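Local coordinates for protein antibiotic biosynthesis monooxygenase (Rhodospirillum rubrum, PDB 4HL9) that probably acts as a monooxygenase, an oxidoreductase of the antibiotic biosynthesis monooxygenase family, at residues Y60-D65 with G70-I75. Residues are numbered along the deposited sequence; the frame is centred on the assembly and turned at random.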
loop_
_atom_site.group_PDB
_atom_site.type_symbol
_atom_site.label_atom_id
_atom_site.label_comp_id
_atom_site.label_asym_id
_atom_site.label_seq_id
_atom_site.Cartn_x
_atom_site.Cartn_y
_atom_site.Cartn_z
ATOM N N TYR A 60 -2.091 10.621 5.051
ATOM C CA TYR A 60 -2.102 9.486 5.989
ATOM C C TYR A 60 -3.525 8.959 5.999
ATOM O O TYR A 60 -4.456 9.660 6.391
ATOM C CB TYR A 60 -1.717 9.976 7.370
ATOM C CG TYR A 60 -1.363 8.935 8.409
ATOM C CD1 TYR A 60 -0.111 8.310 8.396
ATOM C CD2 TYR A 60 -2.256 8.619 9.439
ATOM C CE1 TYR A 60 0.244 7.407 9.368
ATOM C CE2 TYR A 60 -1.917 7.688 10.420
ATOM C CZ TYR A 60 -0.668 7.091 10.381
ATOM O OH TYR A 60 -0.303 6.181 11.343
ATOM N N ASP A 61 -3.689 7.740 5.523
ATOM C CA ASP A 61 -5.021 7.183 5.327
ATOM C C ASP A 61 -4.976 5.729 5.730
ATOM O O ASP A 61 -3.989 5.053 5.497
ATOM C CB ASP A 61 -5.450 7.314 3.865
ATOM C CG ASP A 61 -5.596 8.772 3.422
ATOM O OD1 ASP A 61 -6.605 9.427 3.783
ATOM O OD2 ASP A 61 -4.686 9.266 2.741
ATOM N N LEU A 62 -6.064 5.265 6.337
ATOM C CA LEU A 62 -6.121 3.932 6.879
ATOM C C LEU A 62 -7.234 3.161 6.172
ATOM O O LEU A 62 -8.323 3.703 5.944
ATOM C CB LEU A 62 -6.397 4.034 8.386
ATOM C CG LEU A 62 -6.693 2.712 9.114
ATOM C CD1 LEU A 62 -5.435 1.882 9.310
ATOM C CD2 LEU A 62 -7.359 3.013 10.463
ATOM N N PHE A 63 -6.940 1.913 5.821
ATOM C CA PHE A 63 -7.874 1.062 5.091
ATOM C C PHE A 63 -7.963 -0.271 5.773
ATOM O O PHE A 63 -7.099 -0.615 6.588
ATOM C CB PHE A 63 -7.359 0.848 3.669
ATOM C CG PHE A 63 -7.162 2.127 2.924
ATOM C CD1 PHE A 63 -8.197 2.663 2.173
ATOM C CD2 PHE A 63 -5.958 2.837 3.033
ATOM C CE1 PHE A 63 -8.022 3.885 1.485
ATOM C CE2 PHE A 63 -5.780 4.040 2.363
ATOM C CZ PHE A 63 -6.808 4.551 1.576
ATOM N N VAL A 64 -8.986 -1.038 5.402
ATOM C CA VAL A 64 -9.136 -2.392 5.925
ATOM C C VAL A 64 -9.375 -3.380 4.770
ATOM O O VAL A 64 -10.088 -3.070 3.821
ATOM C CB VAL A 64 -10.256 -2.465 6.995
ATOM C CG1 VAL A 64 -11.621 -2.116 6.395
ATOM C CG2 VAL A 64 -10.296 -3.854 7.680
ATOM N N ASP A 65 -8.787 -4.561 4.889
ATOM C CA ASP A 65 -8.860 -5.656 3.900
ATOM C C ASP A 65 -10.311 -6.121 3.824
ATOM O O ASP A 65 -10.941 -6.323 4.872
ATOM C CB ASP A 65 -7.984 -6.796 4.410
ATOM C CG ASP A 65 -7.874 -7.977 3.442
ATOM O OD1 ASP A 65 -8.753 -8.174 2.580
ATOM O OD2 ASP A 65 -6.898 -8.739 3.591
ATOM N N GLY A 70 -9.741 -7.554 10.406
ATOM C CA GLY A 70 -8.637 -7.251 11.315
ATOM C C GLY A 70 -7.334 -6.906 10.626
ATOM O O GLY A 70 -6.337 -6.708 11.304
ATOM N N HIS A 71 -7.326 -6.836 9.292
ATOM C CA HIS A 71 -6.068 -6.586 8.555
ATOM C C HIS A 71 -6.133 -5.116 8.148
ATOM O O HIS A 71 -6.894 -4.747 7.245
ATOM C CB HIS A 71 -5.901 -7.546 7.351
ATOM C CG HIS A 71 -4.702 -7.255 6.469
ATOM N ND1 HIS A 71 -4.623 -7.677 5.156
ATOM C CD2 HIS A 71 -3.554 -6.574 6.704
ATOM C CE1 HIS A 71 -3.475 -7.284 4.625
ATOM N NE2 HIS A 71 -2.809 -6.604 5.541
ATOM N N PHE A 72 -5.384 -4.272 8.865
ATOM C CA PHE A 72 -5.447 -2.817 8.634
ATOM C C PHE A 72 -4.229 -2.390 7.869
ATOM O O PHE A 72 -3.145 -2.909 8.127
ATOM C CB PHE A 72 -5.548 -2.042 9.959
ATOM C CG PHE A 72 -6.837 -2.271 10.674
ATOM C CD1 PHE A 72 -7.974 -1.540 10.337
ATOM C CD2 PHE A 72 -6.929 -3.259 11.657
ATOM C CE1 PHE A 72 -9.170 -1.767 10.978
ATOM C CE2 PHE A 72 -8.121 -3.496 12.303
ATOM C CZ PHE A 72 -9.246 -2.746 11.967
ATOM N N VAL A 73 -4.404 -1.415 6.973
ATOM C CA VAL A 73 -3.320 -0.960 6.105
ATOM C C VAL A 73 -3.248 0.566 6.119
ATOM O O VAL A 73 -4.245 1.252 5.843
ATOM C CB VAL A 73 -3.461 -1.492 4.663
ATOM C CG1 VAL A 73 -2.336 -0.938 3.750
ATOM C CG2 VAL A 73 -3.445 -3.033 4.648
ATOM N N PHE A 74 -2.072 1.075 6.463
ATOM C CA PHE A 74 -1.788 2.496 6.423
ATOM C C PHE A 74 -1.114 2.811 5.095
ATOM O O PHE A 74 -0.259 2.065 4.642
ATOM C CB PHE A 74 -0.807 2.874 7.554
ATOM C CG PHE A 74 -1.402 2.808 8.936
ATOM C CD1 PHE A 74 -2.078 3.902 9.469
ATOM C CD2 PHE A 74 -1.242 1.667 9.720
ATOM C CE1 PHE A 74 -2.617 3.853 10.755
ATOM C CE2 PHE A 74 -1.747 1.620 11.011
ATOM C CZ PHE A 74 -2.442 2.701 11.525
ATOM N N ILE A 75 -1.532 3.900 4.448
ATOM C CA ILE A 75 -0.807 4.417 3.302
ATOM C C ILE A 75 -0.414 5.830 3.675
ATOM O O ILE A 75 -1.276 6.653 3.965
ATOM C CB ILE A 75 -1.677 4.440 2.009
ATOM C CG1 ILE A 75 -1.996 3.015 1.539
ATOM C CG2 ILE A 75 -0.920 5.170 0.882
ATOM C CD1 ILE A 75 -3.023 2.969 0.378
HETATM O O HOH W 1 -2.551 8.087 1.978
#
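Two donors grip the carbonyl oxygen of Ile75: Asp61 N reaches Ile75 O at 3.1 Å, and a bridging water donates to the same oxygen. That water also donates to Asp61 OD2, so Asp61 N holds the carbonyl directly, while the carboxylate is tied to it only through the shared water; Asp61 OD1 turns to a salt bridge with Arg52. Reciprocal bonds join the next pair, Phe63 N to Val73 O and Val73 N to Phe63 O both being 2.8 Å, which marks these two, like Asp61 and Ile75, as antiparallel hydrogen-bonded pairs. The ladder ends with Asp65 N on His71 O, and here a side-chain bond is added. His71 ND1 donates to Asp65 OD2 at 3.0 Å with the oxygen in the plane of the imidazole, at its edge. Asp65 OD2 offers its anti lone pair, the one away from OD1, and the carboxylate and ring planes stand 64° apart. With Gln29 accepting from NE2 and Phe31 stacked on the ring, the imidazole's rotation is fixed; Asp65 OD1 binds Lys67 N in the turn.

On the face carrying Leu62, Phe72 and Phe74, Leu62 CD1 sits over the centre of the Phe74 ring, 3.7 Å from its centroid and nearly on the ring normal, a CH-pi contact. Leu62 gets there with CG anti to the backbone N (chi1 172°). Tyr60 OH approaches Phe74 CE1 to 3.3 Å, the two rings inclined at 37°. Helix 37-52 packs on this face through Tyr44, Leu47 and Val48. On the opposite face, which carries Phe63, Val73 and Ile75, Ile75 CD1 meets Phe63 CE2 at 3.6 Å. Residues 63-65 also pair with a strand of the second subunit, continuing the sheet across the dimer. The arrangement is a two-stranded antiparallel beta hairpin within the ferredoxin-like alpha-beta fold of dimeric antibiotic biosynthesis monooxygenases.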